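Local coordinates for protein thermostable carboxypeptidase 1 (PDB 1KA2) that removes amino acids one after another from the C-terminus of peptides, with broad specificity, as a cobalt-dependent M32-family metallocarboxypeptidase, at residues A[174-186]-A[485-499]. Residues are numbered along the deposited sequence; the frame is centred on the assembly and turned at random.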
loop_
_atom_site.group_PDB
_atom_site.type_symbol
_atom_site.label_atom_id
_atom_site.label_comp_id
_atom_site.label_asym_id
_atom_site.label_seq_id
_atom_site.Cartn_x
_atom_site.Cartn_y
_atom_site.Cartn_z
ATOM N N LYS A 174 31.619 13.595 23.962
ATOM C CA LYS A 174 32.818 13.972 23.219
ATOM C C LYS A 174 32.614 14.825 21.964
ATOM O O LYS A 174 33.234 15.881 21.821
ATOM C CB LYS A 174 33.600 12.719 22.812
ATOM C CG LYS A 174 34.586 12.988 21.669
ATOM C CD LYS A 174 34.715 11.797 20.723
ATOM C CE LYS A 174 35.466 12.180 19.445
ATOM N NZ LYS A 174 34.706 13.139 18.584
ATOM N N MET A 175 31.782 14.352 21.037
ATOM C CA MET A 175 31.569 15.094 19.802
ATOM C C MET A 175 31.083 16.506 20.071
ATOM O O MET A 175 31.496 17.449 19.399
ATOM C CB MET A 175 30.584 14.362 18.879
ATOM C CG MET A 175 29.195 14.171 19.439
ATOM S SD MET A 175 28.107 13.289 18.281
ATOM C CE MET A 175 26.493 13.730 18.942
ATOM N N PHE A 176 30.213 16.658 21.062
ATOM C CA PHE A 176 29.687 17.974 21.381
ATOM C C PHE A 176 30.704 18.900 22.053
ATOM O O PHE A 176 30.535 20.120 22.036
ATOM C CB PHE A 176 28.420 17.840 22.232
ATOM C CG PHE A 176 27.176 17.609 21.420
ATOM C CD1 PHE A 176 26.375 16.492 21.643
ATOM C CD2 PHE A 176 26.806 18.515 20.427
ATOM C CE1 PHE A 176 25.213 16.279 20.890
ATOM C CE2 PHE A 176 25.649 18.313 19.668
ATOM C CZ PHE A 176 24.852 17.189 19.902
ATOM N N GLU A 177 31.751 18.327 22.645
ATOM C CA GLU A 177 32.792 19.133 23.278
ATOM C C GLU A 177 33.596 19.787 22.160
ATOM O O GLU A 177 33.856 20.989 22.185
ATOM C CB GLU A 177 33.706 18.255 24.143
ATOM C CG GLU A 177 32.997 17.651 25.345
ATOM C CD GLU A 177 33.911 16.813 26.220
ATOM O OE1 GLU A 177 34.559 15.886 25.691
ATOM O OE2 GLU A 177 33.971 17.075 27.440
ATOM N N VAL A 178 33.976 18.978 21.176
ATOM C CA VAL A 178 34.733 19.448 20.026
ATOM C C VAL A 178 33.947 20.514 19.269
ATOM O O VAL A 178 34.529 21.431 18.687
ATOM C CB VAL A 178 35.047 18.281 19.069
ATOM C CG1 VAL A 178 35.550 18.810 17.731
ATOM C CG2 VAL A 178 36.075 17.363 19.702
ATOM N N LEU A 179 32.623 20.391 19.274
ATOM C CA LEU A 179 31.768 21.356 18.591
ATOM C C LEU A 179 31.653 22.653 19.382
ATOM O O LEU A 179 31.813 23.738 18.826
ATOM C CB LEU A 179 30.376 20.758 18.352
ATOM C CG LEU A 179 30.070 20.173 16.962
ATOM C CD1 LEU A 179 31.336 19.700 16.276
ATOM C CD2 LEU A 179 29.072 19.032 17.101
ATOM N N GLU A 180 31.391 22.543 20.680
ATOM C CA GLU A 180 31.261 23.729 21.516
ATOM C C GLU A 180 32.506 24.616 21.594
ATOM O O GLU A 180 32.392 25.823 21.806
ATOM C CB GLU A 180 30.825 23.343 22.932
ATOM C CG GLU A 180 29.324 23.337 23.106
ATOM C CD GLU A 180 28.896 23.347 24.559
ATOM O OE1 GLU A 180 28.997 22.291 25.224
ATOM O OE2 GLU A 180 28.461 24.422 25.035
ATOM N N LYS A 181 33.691 24.038 21.416
ATOM C CA LYS A 181 34.921 24.831 21.487
ATOM C C LYS A 181 35.471 25.218 20.111
ATOM O O LYS A 181 36.202 26.203 19.978
ATOM C CB LYS A 181 35.993 24.063 22.266
ATOM C CG LYS A 181 35.506 23.461 23.592
ATOM C CD LYS A 181 35.142 24.514 24.643
ATOM C CE LYS A 181 36.380 25.128 25.289
ATOM N NZ LYS A 181 36.021 26.039 26.416
ATOM N N LYS A 182 35.107 24.459 19.084
ATOM C CA LYS A 182 35.608 24.740 17.749
ATOM C C LYS A 182 34.567 25.204 16.738
ATOM O O LYS A 182 34.865 26.027 15.874
ATOM C CB LYS A 182 36.349 23.505 17.238
ATOM C CG LYS A 182 37.410 23.057 18.231
ATOM C CD LYS A 182 38.261 21.900 17.746
ATOM C CE LYS A 182 39.343 21.590 18.775
ATOM N NZ LYS A 182 40.163 20.417 18.390
ATOM N N LEU A 183 33.344 24.696 16.852
ATOM C CA LEU A 183 32.283 25.078 15.923
ATOM C C LEU A 183 31.586 26.350 16.379
ATOM O O LEU A 183 31.241 27.200 15.571
ATOM C CB LEU A 183 31.254 23.949 15.801
ATOM C CG LEU A 183 30.501 23.769 14.480
ATOM C CD1 LEU A 183 29.355 22.799 14.718
ATOM C CD2 LEU A 183 29.969 25.087 13.966
ATOM N N LYS A 184 31.381 26.479 17.682
ATOM C CA LYS A 184 30.707 27.653 18.239
ATOM C C LYS A 184 31.365 28.967 17.805
ATOM O O LYS A 184 30.700 29.863 17.277
ATOM C CB LYS A 184 30.682 27.575 19.775
ATOM C CG LYS A 184 29.413 28.133 20.418
ATOM C CD LYS A 184 29.116 29.556 19.961
ATOM C CE LYS A 184 27.823 30.088 20.573
ATOM N NZ LYS A 184 27.439 31.407 19.997
ATOM N N PRO A 185 32.683 29.104 18.030
ATOM C CA PRO A 185 33.342 30.350 17.629
ATOM C C PRO A 185 33.190 30.623 16.134
ATOM O O PRO A 185 32.906 31.753 15.723
ATOM C CB PRO A 185 34.792 30.124 18.053
ATOM C CG PRO A 185 34.954 28.638 17.917
ATOM C CD PRO A 185 33.666 28.120 18.513
ATOM N N LEU A 186 33.360 29.579 15.328
ATOM C CA LEU A 186 33.237 29.705 13.880
ATOM C C LEU A 186 31.895 30.345 13.555
ATOM O O LEU A 186 31.793 31.179 12.656
ATOM C CB LEU A 186 33.342 28.328 13.216
ATOM C CG LEU A 186 33.990 28.295 11.829
ATOM C CD1 LEU A 186 33.946 26.880 11.279
ATOM C CD2 LEU A 186 33.272 29.257 10.894
ATOM N N MET A 485 34.300 8.119 14.034
ATOM C CA MET A 485 33.715 9.430 13.827
ATOM C C MET A 485 34.597 10.456 14.533
ATOM O O MET A 485 35.138 10.186 15.605
ATOM C CB MET A 485 32.291 9.476 14.403
ATOM C CG MET A 485 31.631 10.845 14.314
ATOM S SD MET A 485 29.937 10.876 14.933
ATOM C CE MET A 485 30.175 11.417 16.607
ATOM N N ASP A 486 34.753 11.619 13.915
ATOM C CA ASP A 486 35.543 12.701 14.488
ATOM C C ASP A 486 34.937 14.030 14.072
ATOM O O ASP A 486 35.034 14.442 12.914
ATOM C CB ASP A 486 36.999 12.626 14.029
ATOM C CG ASP A 486 37.789 13.877 14.394
ATOM O OD1 ASP A 486 37.701 14.336 15.555
ATOM O OD2 ASP A 486 38.503 14.399 13.516
ATOM N N ALA A 487 34.306 14.691 15.030
ATOM C CA ALA A 487 33.654 15.967 14.791
ATOM C C ALA A 487 34.514 16.980 14.049
ATOM O O ALA A 487 33.988 17.851 13.360
ATOM C CB ALA A 487 33.197 16.552 16.112
ATOM N N GLU A 488 35.833 16.869 14.188
ATOM C CA GLU A 488 36.766 17.801 13.546
ATOM C C GLU A 488 36.507 18.090 12.068
ATOM O O GLU A 488 36.674 19.230 11.624
ATOM C CB GLU A 488 38.208 17.308 13.712
ATOM C CG GLU A 488 38.780 17.474 15.116
ATOM C CD GLU A 488 38.788 18.923 15.568
ATOM O OE1 GLU A 488 39.072 19.803 14.724
ATOM O OE2 GLU A 488 38.519 19.177 16.764
ATOM N N TYR A 489 36.106 17.069 11.309
ATOM C CA TYR A 489 35.840 17.246 9.881
ATOM C C TYR A 489 34.718 18.224 9.595
ATOM O O TYR A 489 34.820 19.052 8.685
ATOM C CB TYR A 489 35.514 15.910 9.218
ATOM C CG TYR A 489 36.712 15.011 9.066
ATOM C CD1 TYR A 489 37.003 14.040 10.018
ATOM C CD2 TYR A 489 37.567 15.141 7.974
ATOM C CE1 TYR A 489 38.114 13.218 9.883
ATOM C CE2 TYR A 489 38.684 14.327 7.834
ATOM C CZ TYR A 489 38.946 13.369 8.791
ATOM O OH TYR A 489 40.034 12.549 8.650
ATOM N N PHE A 490 33.642 18.126 10.366
ATOM C CA PHE A 490 32.511 19.024 10.182
ATOM C C PHE A 490 32.958 20.473 10.373
ATOM O O PHE A 490 32.500 21.371 9.670
ATOM C CB PHE A 490 31.392 18.694 11.180
ATOM C CG PHE A 490 30.142 19.512 10.983
ATOM C CD1 PHE A 490 29.315 19.294 9.881
ATOM C CD2 PHE A 490 29.804 20.517 11.887
ATOM C CE1 PHE A 490 28.166 20.066 9.684
ATOM C CE2 PHE A 490 28.661 21.295 11.701
ATOM C CZ PHE A 490 27.838 21.068 10.594
ATOM N N VAL A 491 33.855 20.697 11.329
ATOM C CA VAL A 491 34.356 22.044 11.597
ATOM C C VAL A 491 35.163 22.599 10.417
ATOM O O VAL A 491 35.005 23.762 10.037
ATOM C CB VAL A 491 35.232 22.068 12.871
ATOM C CG1 VAL A 491 35.748 23.483 13.117
ATOM C CG2 VAL A 491 34.418 21.588 14.073
ATOM N N ARG A 492 36.023 21.769 9.831
ATOM C CA ARG A 492 36.816 22.208 8.692
ATOM C C ARG A 492 35.882 22.471 7.526
ATOM O O ARG A 492 35.962 23.520 6.885
ATOM C CB ARG A 492 37.834 21.149 8.282
ATOM C CG ARG A 492 38.817 21.657 7.234
ATOM C CD ARG A 492 39.518 20.524 6.500
ATOM N NE ARG A 492 39.913 19.443 7.399
ATOM C CZ ARG A 492 40.694 18.426 7.049
ATOM N NH1 ARG A 492 41.172 18.352 5.810
ATOM N NH2 ARG A 492 40.990 17.480 7.937
ATOM N N TRP A 493 34.995 21.514 7.244
ATOM C CA TRP A 493 34.037 21.676 6.151
ATOM C C TRP A 493 33.402 23.070 6.260
ATOM O O TRP A 493 33.439 23.857 5.316
ATOM C CB TRP A 493 32.943 20.590 6.215
ATOM C CG TRP A 493 31.872 20.729 5.127
ATOM C CD1 TRP A 493 32.054 20.601 3.778
ATOM C CD2 TRP A 493 30.488 21.077 5.312
ATOM N NE1 TRP A 493 30.878 20.853 3.111
ATOM C CE2 TRP A 493 29.900 21.147 4.025
ATOM C CE3 TRP A 493 29.689 21.339 6.437
ATOM C CZ2 TRP A 493 28.552 21.468 3.832
ATOM C CZ3 TRP A 493 28.351 21.658 6.246
ATOM C CH2 TRP A 493 27.796 21.720 4.951
ATOM N N VAL A 494 32.842 23.376 7.424
ATOM C CA VAL A 494 32.206 24.670 7.650
ATOM C C VAL A 494 33.170 25.839 7.454
ATOM O O VAL A 494 32.826 26.825 6.804
ATOM C CB VAL A 494 31.610 24.743 9.076
ATOM C CG1 VAL A 494 31.089 26.145 9.370
ATOM C CG2 VAL A 494 30.492 23.734 9.208
ATOM N N LYS A 495 34.367 25.729 8.031
ATOM C CA LYS A 495 35.387 26.777 7.916
ATOM C C LYS A 495 35.731 27.046 6.458
ATOM O O LYS A 495 35.722 28.189 5.993
ATOM C CB LYS A 495 36.661 26.362 8.679
ATOM C CG LYS A 495 37.972 27.017 8.197
ATOM C CD LYS A 495 38.576 26.279 6.990
ATOM C CE LYS A 495 39.940 26.833 6.554
ATOM N NZ LYS A 495 39.900 28.183 5.905
ATOM N N GLU A 496 36.032 25.965 5.751
ATOM C CA GLU A 496 36.407 25.993 4.345
ATOM C C GLU A 496 35.256 26.446 3.449
ATOM O O GLU A 496 35.464 26.809 2.291
ATOM C CB GLU A 496 36.868 24.587 3.957
ATOM C CG GLU A 496 37.293 24.377 2.520
ATOM C CD GLU A 496 37.653 22.921 2.260
ATOM O OE1 GLU A 496 38.504 22.377 3.003
ATOM O OE2 GLU A 496 37.085 22.321 1.324
ATOM N N LYS A 497 34.042 26.442 3.991
ATOM C CA LYS A 497 32.871 26.829 3.217
ATOM C C LYS A 497 32.391 28.252 3.487
ATOM O O LYS A 497 31.917 28.930 2.571
ATOM C CB LYS A 497 31.739 25.833 3.481
ATOM C CG LYS A 497 30.478 26.047 2.659
ATOM C CD LYS A 497 29.514 24.890 2.890
ATOM C CE LYS A 497 28.149 25.124 2.283
ATOM N NZ LYS A 497 28.120 25.116 0.800
ATOM N N TYR A 498 32.512 28.707 4.732
ATOM C CA TYR A 498 32.080 30.060 5.085
ATOM C C TYR A 498 33.225 31.056 5.347
ATOM O O TYR A 498 32.981 32.233 5.639
ATOM C CB TYR A 498 31.141 30.012 6.299
ATOM C CG TYR A 498 29.792 29.391 6.000
ATOM C CD1 TYR A 498 29.428 28.155 6.538
ATOM C CD2 TYR A 498 28.886 30.029 5.149
ATOM C CE1 TYR A 498 28.197 27.571 6.231
ATOM C CE2 TYR A 498 27.657 29.455 4.840
ATOM C CZ TYR A 498 27.319 28.229 5.383
ATOM O OH TYR A 498 26.102 27.670 5.071
ATOM N N LEU A 499 34.466 30.592 5.228
ATOM C CA LEU A 499 35.623 31.455 5.453
ATOM C C LEU A 499 36.662 31.324 4.338
ATOM O O LEU A 499 36.486 30.455 3.455
ATOM C CB LEU A 499 36.268 31.115 6.801
ATOM C CG LEU A 499 35.302 31.111 7.990
ATOM C CD1 LEU A 499 36.005 30.582 9.218
ATOM C CD2 LEU A 499 34.774 32.516 8.228
ATOM O OXT LEU A 499 37.645 32.094 4.367
#
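Leu186 lays its CD1 methyl 3.5 Å from CG1 of Val494, while its CD2 meets CD1 of Leu499, the two leucine side chains running alongside one another in opposite senses. Helices 169-192 and 488-498 run nearly parallel here, their segment axes 5° apart. Between them Val491 is a knob in a hole formed by Leu179, Lys182, Leu183 and Leu186, a place for a short branched residue. Leu183 brings CD1 to the ring edge of Phe490, 3.4 Å from CE2 of Phe490, which also touches Leu428 of helix 421-440. Ala487 is small enough to admit CG1 of Val178 and CD1 of Leu179 to its CB, at 3.6 and 3.7 Å. Farther along, Met485 bends at its last torsion (chi3 95°) to put CE beside SD of Met175, flexible unbranched thioethers that can adapt to each other; the Met485 side chain lies about 10 Å from that of the metal ligand Glu299. At the solvent-facing margin Lys182, extended beyond CG, reaches Glu488 in a salt bridge, NZ of Lys182 to OE2 of Glu488 2.6 Å, approaching 45° out of the carboxylate plane. With an alanine in place of this glutamate, the Lys182 ammonium is likely to lose its carboxylate mate and be free to turn. Aliphatic and aromatic side chains thus do most of the joining, and one salt bridge closes the more exposed margin.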